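Local coordinates for MobA-like NTP transferase domain-containing protein (Thermus thermophilus, PDB 2DPW) that is of unproven function but probably transfers nucleotidyl groups from nucleoside triphosphates, as MobA-like enzymes do, at residues S4-A9 and R86-G92; A112-Y116 and L149-L155. All coordinates share one frame; numbering follows the deposited sequence.

In the fold
Contact 1 (4-9 with 86-92) and contact 2 (112-116 with 149-155) lie in one mixed beta-sheet, their centres about 12 Å apart. They follow one another along the chain, the first closing before the second opens. Strand 86-91 of contact 1 runs antiparallel beside strand 148-152 of contact 2, and the backbone nitrogens of Val87 and Val89 probably donate to the carbonyls of Leu151 and Leu149. Four strands therefore stand in the order 4-8, 86-91, 148-152, 114-120. Contact 1 joins two parallel strands and contact 2 two antiparallel ones, and strand direction first reverses between 86-91 and 148-152, within the MobA-like NTP transferase domain.

Contact 1. Residues S4-A9 and R86-G92; sequences SAIVLA and RVLVATG
The backbone carbonyl of Ile6 receives Ala90 N at 2.8 Å, almost in line with the C=O bond (C=O...N angle 175°). Val89 CA also brings its hydrogen to this oxygen, so a classical bond and a CA-H...O contact meet on one acceptor. Ala90 O is held similarly from the facing strand: Leu8 N donates to it at 2.8 Å, and Val7 CA lies close by. The N-H of Ile6 reaches the same strand as its carbonyl, meeting Leu88 O at 2.8 Å. The ladder frays toward its start, where Leu88 N and Ser4 O form only a weak bond of 3.5 Å.

The strand directions differ by 20°, and the sheet separates two apolar layers. Ile6, Leu8 and Val89 lie on one face, against helix 72-81. Val87 CG1 is set anti to its own nitrogen (chi1 175°), which carries this methyl to Ile6 CG1 at 3.7 Å; the two side chains cross nearly at right angles. Val87 CG2 lies 3.8 Å from Ser4 CB. Farther along, Leu8 CD1 rests 3.9 Å from Val89 CG1. Ala5, Val7, Leu88 and Ala90 occupy the reverse face, where helix 35-44 packs on Ala5 and Val7. At the C-terminal end of the ladder, Val7 CG1 approaches Gly92 CA at 4.0 Å, while the hydroxyl of Thr91 turns to Asp93 outside the contact.

Strand 4-8 is flanked by parallel strands 48-52 and 86-91, and helices 35-44 and 72-81 lie on opposite faces of the sheet. This buried parallel core is characteristic of the Rossmann-like alpha/beta fold of GT-A nucleotidyltransferases, to which the MobA-like domain belongs.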
loop_
_atom_site.group_PDB
_atom_site.type_symbol
_atom_site.label_atom_id
_atom_site.label_comp_id
_atom_site.label_asym_id
_atom_site.label_seq_id
_atom_site.Cartn_x
_atom_site.Cartn_y
_atom_site.Cartn_z
ATOM N N SER A 4 8.837 -3.239 -12.710
ATOM C CA SER A 4 7.991 -2.088 -12.485
ATOM C C SER A 4 7.454 -1.916 -11.088
ATOM O O SER A 4 7.338 -2.859 -10.314
ATOM C CB SER A 4 6.828 -2.103 -13.466
ATOM O OG SER A 4 7.304 -1.887 -14.776
ATOM N N ALA A 5 7.134 -0.670 -10.787
ATOM C CA ALA A 5 6.573 -0.287 -9.512
ATOM C C ALA A 5 5.522 0.743 -9.877
ATOM O O ALA A 5 5.585 1.334 -10.955
ATOM C CB ALA A 5 7.636 0.339 -8.648
ATOM N N ILE A 6 4.537 0.946 -9.014
ATOM C CA ILE A 6 3.523 1.948 -9.307
ATOM C C ILE A 6 3.261 2.765 -8.070
ATOM O O ILE A 6 3.090 2.237 -6.977
ATOM C CB ILE A 6 2.189 1.335 -9.776
ATOM C CG1 ILE A 6 2.416 0.501 -11.043
ATOM C CG2 ILE A 6 1.170 2.454 -10.004
ATOM C CD1 ILE A 6 1.174 -0.141 -11.612
ATOM N N VAL A 7 3.235 4.069 -8.250
ATOM C CA VAL A 7 2.991 4.953 -7.142
ATOM C C VAL A 7 1.692 5.696 -7.340
ATOM O O VAL A 7 1.546 6.510 -8.263
ATOM C CB VAL A 7 4.121 5.941 -6.990
ATOM C CG1 VAL A 7 3.849 6.853 -5.842
ATOM C CG2 VAL A 7 5.410 5.182 -6.780
ATOM N N LEU A 8 0.744 5.382 -6.466
ATOM C CA LEU A 8 -0.568 5.995 -6.489
ATOM C C LEU A 8 -0.513 7.170 -5.544
ATOM O O LEU A 8 -0.967 7.096 -4.407
ATOM C CB LEU A 8 -1.611 4.982 -6.031
ATOM C CG LEU A 8 -1.660 3.724 -6.901
ATOM C CD1 LEU A 8 -2.717 2.787 -6.364
ATOM C CD2 LEU A 8 -1.961 4.105 -8.355
ATOM N N ALA A 9 0.085 8.248 -6.027
ATOM C CA ALA A 9 0.221 9.465 -5.252
ATOM C C ALA A 9 -0.991 10.314 -5.543
ATOM O O ALA A 9 -1.118 11.433 -5.050
ATOM C CB ALA A 9 1.478 10.202 -5.654
ATOM N N ARG A 86 5.610 -8.964 -12.192
ATOM C CA ARG A 86 5.247 -8.758 -10.795
ATOM C C ARG A 86 5.549 -7.297 -10.507
ATOM O O ARG A 86 6.649 -6.826 -10.794
ATOM C CB ARG A 86 6.069 -9.652 -9.875
ATOM C CG ARG A 86 5.393 -9.903 -8.543
ATOM C CD ARG A 86 6.111 -10.949 -7.688
ATOM N NE ARG A 86 7.416 -10.475 -7.225
ATOM C CZ ARG A 86 8.149 -11.076 -6.291
ATOM N NH1 ARG A 86 7.705 -12.184 -5.705
ATOM N NH2 ARG A 86 9.325 -10.569 -5.940
ATOM N N VAL A 87 4.566 -6.580 -9.967
ATOM C CA VAL A 87 4.718 -5.159 -9.668
ATOM C C VAL A 87 4.416 -4.778 -8.232
ATOM O O VAL A 87 3.482 -5.289 -7.614
ATOM C CB VAL A 87 3.821 -4.302 -10.580
ATOM C CG1 VAL A 87 3.893 -2.828 -10.168
ATOM C CG2 VAL A 87 4.264 -4.467 -12.027
ATOM N N LEU A 88 5.223 -3.863 -7.715
ATOM C CA LEU A 88 5.051 -3.384 -6.363
ATOM C C LEU A 88 4.306 -2.064 -6.390
ATOM O O LEU A 88 4.704 -1.111 -7.054
ATOM C CB LEU A 88 6.400 -3.207 -5.681
ATOM C CG LEU A 88 6.328 -2.630 -4.267
ATOM C CD1 LEU A 88 5.462 -3.517 -3.386
ATOM C CD2 LEU A 88 7.721 -2.512 -3.700
ATOM N N VAL A 89 3.204 -2.019 -5.667
ATOM C CA VAL A 89 2.416 -0.816 -5.623
ATOM C C VAL A 89 2.658 -0.109 -4.318
ATOM O O VAL A 89 2.874 -0.744 -3.286
ATOM C CB VAL A 89 0.928 -1.128 -5.738
ATOM C CG1 VAL A 89 0.129 0.168 -5.756
ATOM C CG2 VAL A 89 0.680 -1.942 -6.988
ATOM N N ALA A 90 2.620 1.213 -4.376
ATOM C CA ALA A 90 2.819 2.028 -3.193
ATOM C C ALA A 90 2.123 3.371 -3.307
ATOM O O ALA A 90 1.957 3.916 -4.404
ATOM C CB ALA A 90 4.296 2.244 -2.954
ATOM N N THR A 91 1.702 3.886 -2.159
ATOM C CA THR A 91 1.076 5.198 -2.095
ATOM C C THR A 91 2.215 6.218 -1.960
ATOM O O THR A 91 3.300 5.887 -1.478
ATOM C CB THR A 91 0.162 5.317 -0.877
ATOM O OG1 THR A 91 0.932 5.123 0.318
ATOM C CG2 THR A 91 -0.939 4.289 -0.950
ATOM N N GLY A 92 1.973 7.453 -2.375
ATOM C CA GLY A 92 3.022 8.451 -2.292
ATOM C C GLY A 92 3.172 9.199 -0.978
ATOM O O GLY A 92 3.803 10.254 -0.959
#

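Contact 2. Residues A112-Y116 and L149-L155; sequences AALVY and LLLDKSL
Backbone hydrogen bonds join Val115 and Leu150 in both directions. Val115 N donates to Leu150 O at 2.9 Å, in the carbonyl plane, and Leu150 N returns a 3.0 Å bond to Val115 O. This is the hydrogen-bonded pair of the antiparallel ladder; Leu114 and Leu151 make the adjoining non-hydrogen-bonded pair. A third bond falls just before strand 114-120 begins, where Asp152 N meets Ala113 O at 2.8 Å with the donor tilted 22° from the carbonyl plane. Leu151 CA also directs its hydrogen toward that oxygen, and Leu114 CA does likewise toward Leu150 O.

Apolar packing follows the register. Leu114 and Leu151 run alongside each other in the same direction, with Leu114 CD1 3.8 Å from Leu151 CD2; Phe156 touches both. Leu149 carries its CG anti to the backbone nitrogen (chi1 -171°), and with chi2 at 69° this brings Leu149 CD1 across to the facing strand, 3.9 Å from Tyr116 CD1. The leucine and tyrosine side chains meet roughly perpendicular, and the phenol oxygen is hydrogen-bonded to Gly146 O. On the other face, Val115 CB and Leu150 CB pair at 4.1 Å. At the far end Leu155 lies alongside Ala113, placing both its CB and its CD1 against the small alanine.

The capping interaction at the turn into the helix is local to 149-155. Asp152 is the N-cap residue, and its carboxylate accepts from Leu155 N, although the modelled position of OD2 is less sure.

Strand 114-120 is also paired in parallel with strand 210-214, so this antiparallel ladder, with the N-cap of helix 153-156 at its end, sits inside the mixed sheet, as expected of a GT-A-like alpha/beta domain.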
loop_
_atom_site.group_PDB
_atom_site.type_symbol
_atom_site.label_atom_id
_atom_site.label_comp_id
_atom_site.label_asym_id
_atom_site.label_seq_id
_atom_site.Cartn_x
_atom_site.Cartn_y
_atom_site.Cartn_z
ATOM N N ALA A 112 2.874 -15.628 -4.922
ATOM C CA ALA A 112 1.414 -15.457 -4.936
ATOM C C ALA A 112 0.979 -14.247 -5.767
ATOM O O ALA A 112 1.667 -13.222 -5.803
ATOM C CB ALA A 112 0.877 -15.324 -3.506
ATOM N N ALA A 113 -0.168 -14.383 -6.427
ATOM C CA ALA A 113 -0.735 -13.333 -7.268
ATOM C C ALA A 113 -0.754 -12.010 -6.529
ATOM O O ALA A 113 -0.538 -10.941 -7.105
ATOM C CB ALA A 113 -2.150 -13.701 -7.656
ATOM N N LEU A 114 -1.013 -12.097 -5.235
ATOM C CA LEU A 114 -1.098 -10.917 -4.417
ATOM C C LEU A 114 -0.444 -11.133 -3.062
ATOM O O LEU A 114 -0.743 -12.104 -2.374
ATOM C CB LEU A 114 -2.571 -10.554 -4.253
ATOM C CG LEU A 114 -2.922 -9.343 -3.401
ATOM C CD1 LEU A 114 -4.220 -8.751 -3.881
ATOM C CD2 LEU A 114 -2.999 -9.751 -1.942
ATOM N N VAL A 115 0.462 -10.228 -2.696
ATOM C CA VAL A 115 1.131 -10.301 -1.408
ATOM C C VAL A 115 1.036 -8.939 -0.723
ATOM O O VAL A 115 1.392 -7.914 -1.296
ATOM C CB VAL A 115 2.604 -10.730 -1.558
ATOM C CG1 VAL A 115 3.274 -10.840 -0.180
ATOM C CG2 VAL A 115 2.665 -12.073 -2.270
ATOM N N TYR A 116 0.542 -8.936 0.509
ATOM C CA TYR A 116 0.387 -7.703 1.258
ATOM C C TYR A 116 1.207 -7.636 2.526
ATOM O O TYR A 116 0.893 -8.292 3.514
ATOM C CB TYR A 116 -1.066 -7.507 1.623
ATOM C CG TYR A 116 -1.306 -6.235 2.371
ATOM C CD1 TYR A 116 -0.753 -5.044 1.923
ATOM C CD2 TYR A 116 -2.128 -6.208 3.489
ATOM C CE1 TYR A 116 -1.015 -3.854 2.559
ATOM C CE2 TYR A 116 -2.405 -5.026 4.136
ATOM C CZ TYR A 116 -1.846 -3.851 3.667
ATOM O OH TYR A 116 -2.115 -2.666 4.293
ATOM N N LEU A 149 1.777 -2.925 -1.913
ATOM C CA LEU A 149 1.059 -4.097 -2.386
ATOM C C LEU A 149 1.812 -4.679 -3.571
ATOM O O LEU A 149 2.012 -4.015 -4.592
ATOM C CB LEU A 149 -0.361 -3.746 -2.813
ATOM C CG LEU A 149 -1.249 -4.956 -3.112
ATOM C CD1 LEU A 149 -1.560 -5.715 -1.827
ATOM C CD2 LEU A 149 -2.527 -4.473 -3.754
ATOM N N LEU A 150 2.225 -5.929 -3.422
ATOM C CA LEU A 150 2.973 -6.642 -4.444
ATOM C C LEU A 150 2.026 -7.492 -5.315
ATOM O O LEU A 150 1.375 -8.423 -4.828
ATOM C CB LEU A 150 4.021 -7.514 -3.749
ATOM C CG LEU A 150 5.021 -8.258 -4.625
ATOM C CD1 LEU A 150 5.607 -7.333 -5.684
ATOM C CD2 LEU A 150 6.104 -8.822 -3.734
ATOM N N LEU A 151 1.952 -7.177 -6.605
ATOM C CA LEU A 151 1.047 -7.906 -7.493
ATOM C C LEU A 151 1.657 -8.585 -8.692
ATOM O O LEU A 151 2.635 -8.120 -9.275
ATOM C CB LEU A 151 -0.031 -6.986 -8.066
ATOM C CG LEU A 151 -0.907 -6.110 -7.189
ATOM C CD1 LEU A 151 -1.750 -5.268 -8.116
ATOM C CD2 LEU A 151 -1.763 -6.954 -6.224
ATOM N N ASP A 152 1.037 -9.691 -9.071
ATOM C CA ASP A 152 1.440 -10.394 -10.262
ATOM C C ASP A 152 0.343 -9.940 -11.220
ATOM O O ASP A 152 -0.740 -10.523 -11.244
ATOM C CB ASP A 152 1.358 -11.889 -10.063
ATOM C CG ASP A 152 1.881 -12.632 -11.245
ATOM O OD1 ASP A 152 3.119 -12.736 -11.370
ATOM O OD2 ASP A 152 1.062 -13.082 -12.073
ATOM N N LYS A 153 0.621 -8.864 -11.958
ATOM C CA LYS A 153 -0.324 -8.272 -12.914
ATOM C C LYS A 153 -1.155 -9.352 -13.590
ATOM O O LYS A 153 -2.389 -9.339 -13.522
ATOM C CB LYS A 153 0.400 -7.499 -14.018
ATOM C CG LYS A 153 -0.562 -7.056 -15.120
ATOM C CD LYS A 153 0.103 -6.239 -16.205
ATOM C CE LYS A 153 -0.918 -5.799 -17.235
ATOM N NZ LYS A 153 -0.319 -5.093 -18.387
ATOM N N SER A 154 -0.458 -10.266 -14.267
ATOM C CA SER A 154 -1.055 -11.375 -14.989
ATOM C C SER A 154 -1.966 -12.234 -14.155
ATOM O O SER A 154 -3.013 -12.627 -14.634
ATOM C CB SER A 154 0.042 -12.258 -15.530
ATOM O OG SER A 154 1.145 -12.312 -14.633
ATOM N N LEU A 155 -1.578 -12.568 -12.928
ATOM C CA LEU A 155 -2.444 -13.413 -12.102
ATOM C C LEU A 155 -3.632 -12.625 -11.581
ATOM O O LEU A 155 -4.759 -13.108 -11.469
ATOM C CB LEU A 155 -1.669 -13.955 -10.911
ATOM C CG LEU A 155 -0.601 -15.021 -11.110
ATOM C CD1 LEU A 155 0.153 -15.279 -9.810
ATOM C CD2 LEU A 155 -1.276 -16.266 -11.591
#